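Local coordinates for protein DNA methyltransferase (PDB 4ONQ) that is a DRM-type plant DNA methyltransferase, here its catalytic domain with the cofactor analogue sinefungin bound, that probably methylates cytosine at carbon 5 using S-adenosylmethionine, at residues 127-132 against 202-207. The protein carries 5 engineered substitutions. Numbering follows the deposited sequence.
Sequences TAIGSA and DRYKSL
Ile129 sets its CG2 methyl squarely over one face of the Tyr204 ring, a CH-pi contact that packs the loop leading into helix 132-143 against helix 200-208, in a DRM-type catalytic domain built on the class I, Rossmann-like methyltransferase fold. The methyl sits 3.3 Å from the ring centroid and only 1° off the ring normal, so CG2 is nearly equidistant from all six ring carbons. With CG1 between the backbone N and the carbonyl carbon (chi1 74°), the longer branch of Ile129 lifts away to one side and then brings CD1 back down beyond the ring edge, 3.8 Å from Tyr204 CE1. The two side chains cross at about a right angle. The ring is buried, and its hydroxyl is hydrogen-bonded to the carbonyl O of Leu177, which, with packing on Pro179, ties it to the start of helix 179-186. A serine here would probably strip Ile129 of its aromatic floor and leave the Leu177 carbonyl without this partner. No hydrogen bond joins the segments; the contact rests on the CH-pi pair and on van der Waals packing. Lys205 adds CG at the threonine methyl, while the end of its side chain leads away from the loop; the Lys205 side chain lies about 5 Å from the bound sinefungin. Thr127 lies over the helix backbone, where the two segments come nearest: its CA is 4.4 Å from Lys205 CA. With OG1 between the backbone N and the carbonyl carbon (chi1 57°), Thr127 CG2 rests on Lys205 CA and Lys205 O, both at 3.6 Å, and the Thr127 carbonyl O approaches Tyr204 CB at 3.2 Å.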
ATOM      1  N   THR A 127      11.858  -3.380  -3.093  1.00 45.30           N
ATOM      2  CA  THR A 127      11.913  -4.041  -4.396  1.00 44.26           C
ATOM      3  C   THR A 127      13.087  -5.018  -4.539  1.00 49.56           C
ATOM      4  O   THR A 127      12.971  -6.056  -5.186  1.00 57.26           O
ATOM      5  CB  THR A 127      11.942  -3.001  -5.545  1.00 48.11           C
ATOM      6  OG1 THR A 127      13.062  -2.125  -5.373  1.00 53.11           O
ATOM      7  CG2 THR A 127      10.674  -2.167  -5.530  1.00 52.17           C
ATOM      8  N   ALA A 128      14.213  -4.688  -3.923  1.00 53.15           N
ATOM      9  CA  ALA A 128      15.424  -5.483  -4.074  1.00 55.41           C
ATOM     10  C   ALA A 128      15.482  -6.599  -3.041  1.00 60.19           C
ATOM     11  O   ALA A 128      15.056  -6.420  -1.901  1.00 72.15           O
ATOM     12  CB  ALA A 128      16.659  -4.591  -3.961  1.00 37.39           C
ATOM     13  N   ILE A 129      16.022  -7.746  -3.433  1.00 43.76           N
ATOM     14  CA  ILE A 129      16.118  -8.862  -2.505  1.00 50.62           C
ATOM     15  C   ILE A 129      17.553  -9.281  -2.172  1.00 48.39           C
ATOM     16  O   ILE A 129      18.481  -9.086  -2.958  1.00 36.82           O
ATOM     17  CB  ILE A 129      15.325 -10.086  -2.996  1.00 65.43           C
ATOM     18  CG1 ILE A 129      16.042 -10.768  -4.153  1.00 48.80           C
ATOM     19  CG2 ILE A 129      13.918  -9.688  -3.401  1.00 71.89           C
ATOM     20  CD1 ILE A 129      15.432 -12.089  -4.503  1.00 48.90           C
ATOM     21  N   GLY A 130      17.719  -9.854  -0.984  1.00 57.97           N
ATOM     22  CA  GLY A 130      19.006 -10.353  -0.542  1.00 53.48           C
ATOM     23  C   GLY A 130      19.544 -11.419  -1.474  1.00 39.31           C
ATOM     24  O   GLY A 130      18.870 -12.401  -1.774  1.00 51.21           O
ATOM     25  N   SER A 131      20.768 -11.213  -1.939  1.00 42.23           N
ATOM     26  CA  SER A 131      21.416 -12.153  -2.833  1.00 38.83           C
ATOM     27  C   SER A 131      21.814 -13.410  -2.081  1.00 40.91           C
ATOM     28  O   SER A 131      21.852 -13.425  -0.848  1.00 47.07           O
ATOM     29  CB  SER A 131      22.664 -11.517  -3.430  1.00 43.18           C
ATOM     30  OG  SER A 131      23.828 -12.077  -2.844  1.00 39.51           O
ATOM     31  N   ALA A 132      22.123 -14.458  -2.836  1.00 39.17           N
ATOM     32  CA  ALA A 132      22.581 -15.721  -2.273  1.00 33.12           C
ATOM     33  C   ALA A 132      23.917 -15.527  -1.564  1.00 41.31           C
ATOM     34  O   ALA A 132      24.220 -16.203  -0.580  1.00 40.78           O
ATOM     35  CB  ALA A 132      22.711 -16.767  -3.376  1.00 33.09           C
ATOM     36  N   ASP A 202      10.530  -8.446 -11.263  1.00 40.01           N
ATOM     37  CA  ASP A 202       9.433  -7.512 -11.492  1.00 38.93           C
ATOM     38  C   ASP A 202       8.267  -7.747 -10.534  1.00 38.83           C
ATOM     39  O   ASP A 202       7.541  -6.815 -10.198  1.00 33.77           O
ATOM     40  CB  ASP A 202       8.941  -7.580 -12.941  1.00 53.88           C
ATOM     41  CG  ASP A 202       9.630  -6.577 -13.839  1.00 59.02           C
ATOM     42  OD1 ASP A 202      10.188  -5.594 -13.312  1.00 60.47           O
ATOM     43  OD2 ASP A 202       9.605  -6.765 -15.075  1.00 59.97           O
ATOM     44  N   ARG A 203       8.071  -8.994 -10.115  1.00 38.77           N
ATOM     45  CA  ARG A 203       7.088  -9.284  -9.078  1.00 40.02           C
ATOM     46  C   ARG A 203       7.470  -8.472  -7.848  1.00 39.51           C
ATOM     47  O   ARG A 203       6.643  -7.761  -7.269  1.00 37.46           O
ATOM     48  CB  ARG A 203       7.088 -10.770  -8.717  1.00 36.49           C
ATOM     49  CG  ARG A 203       6.391 -11.699  -9.689  1.00 30.48           C
ATOM     50  CD  ARG A 203       5.306 -12.452  -8.935  1.00 48.15           C
ATOM     51  NE  ARG A 203       5.590 -13.858  -8.680  1.00 43.10           N
ATOM     52  CZ  ARG A 203       4.915 -14.593  -7.803  1.00 44.85           C
ATOM     53  NH1 ARG A 203       5.229 -15.874  -7.622  1.00 42.91           N
ATOM     54  NH2 ARG A 203       3.932 -14.042  -7.095  1.00 32.43           N
ATOM     55  N   TYR A 204       8.740  -8.564  -7.461  1.00 32.56           N
ATOM     56  CA  TYR A 204       9.221  -7.811  -6.302  1.00 34.78           C
ATOM     57  C   TYR A 204       9.122  -6.306  -6.494  1.00 39.44           C
ATOM     58  O   TYR A 204       8.780  -5.590  -5.567  1.00 39.73           O
ATOM     59  CB  TYR A 204      10.661  -8.161  -5.971  1.00 30.07           C
ATOM     60  CG  TYR A 204      10.854  -9.509  -5.333  1.00 39.92           C
ATOM     61  CD1 TYR A 204      11.565 -10.502  -5.990  1.00 35.73           C
ATOM     62  CD2 TYR A 204      10.336  -9.789  -4.065  1.00 37.03           C
ATOM     63  CE1 TYR A 204      11.764 -11.736  -5.409  1.00 45.16           C
ATOM     64  CE2 TYR A 204      10.522 -11.028  -3.475  1.00 35.98           C
ATOM     65  CZ  TYR A 204      11.241 -11.996  -4.157  1.00 41.73           C
ATOM     66  OH  TYR A 204      11.465 -13.231  -3.604  1.00 37.62           O
ATOM     67  N   LYS A 205       9.384  -5.823  -7.671  1.00 44.48           N
ATOM     68  CA  LYS A 205       9.277  -4.429  -7.908  1.00 38.94           C
ATOM     69  C   LYS A 205       7.860  -3.916  -7.863  1.00 42.66           C
ATOM     70  O   LYS A 205       7.609  -2.891  -7.329  1.00 39.56           O
ATOM     71  CB  LYS A 205       9.940  -4.118  -9.222  1.00 48.19           C
ATOM     72  CG  LYS A 205       9.926  -2.678  -9.604  1.00 64.00           C
ATOM     73  CD  LYS A 205      10.412  -2.468 -11.016  1.00 75.56           C
ATOM     74  CE  LYS A 205      10.649  -1.011 -11.363  1.00 79.16           C
ATOM     75  NZ  LYS A 205       9.464  -0.281 -11.845  1.00 72.91           N
ATOM     76  N   SER A 206       6.925  -4.652  -8.403  1.00 34.72           N
ATOM     77  CA  SER A 206       5.526  -4.237  -8.363  1.00 29.51           C
ATOM     78  C   SER A 206       4.922  -4.346  -6.961  1.00 33.46           C
ATOM     79  O   SER A 206       4.101  -3.516  -6.564  1.00 36.87           O
ATOM     80  CB  SER A 206       4.691  -5.035  -9.372  1.00 29.70           C
ATOM     81  OG  SER A 206       5.023  -4.675 -10.708  1.00 40.24           O
ATOM     82  N   LEU A 207       5.327  -5.365  -6.210  1.00 29.41           N
ATOM     83  CA  LEU A 207       4.832  -5.521  -4.846  1.00 27.70           C
ATOM     84  C   LEU A 207       5.447  -4.468  -3.926  1.00 32.03           C
ATOM     85  O   LEU A 207       4.747  -3.807  -3.151  1.00 37.76           O
ATOM     86  CB  LEU A 207       5.113  -6.935  -4.334  1.00 30.13           C
ATOM     87  CG  LEU A 207       4.267  -8.048  -4.966  1.00 28.50           C
ATOM     88  CD1 LEU A 207       4.955  -9.417  -4.834  1.00 28.94           C
ATOM     89  CD2 LEU A 207       2.903  -8.084  -4.327  1.00 27.26           C
TER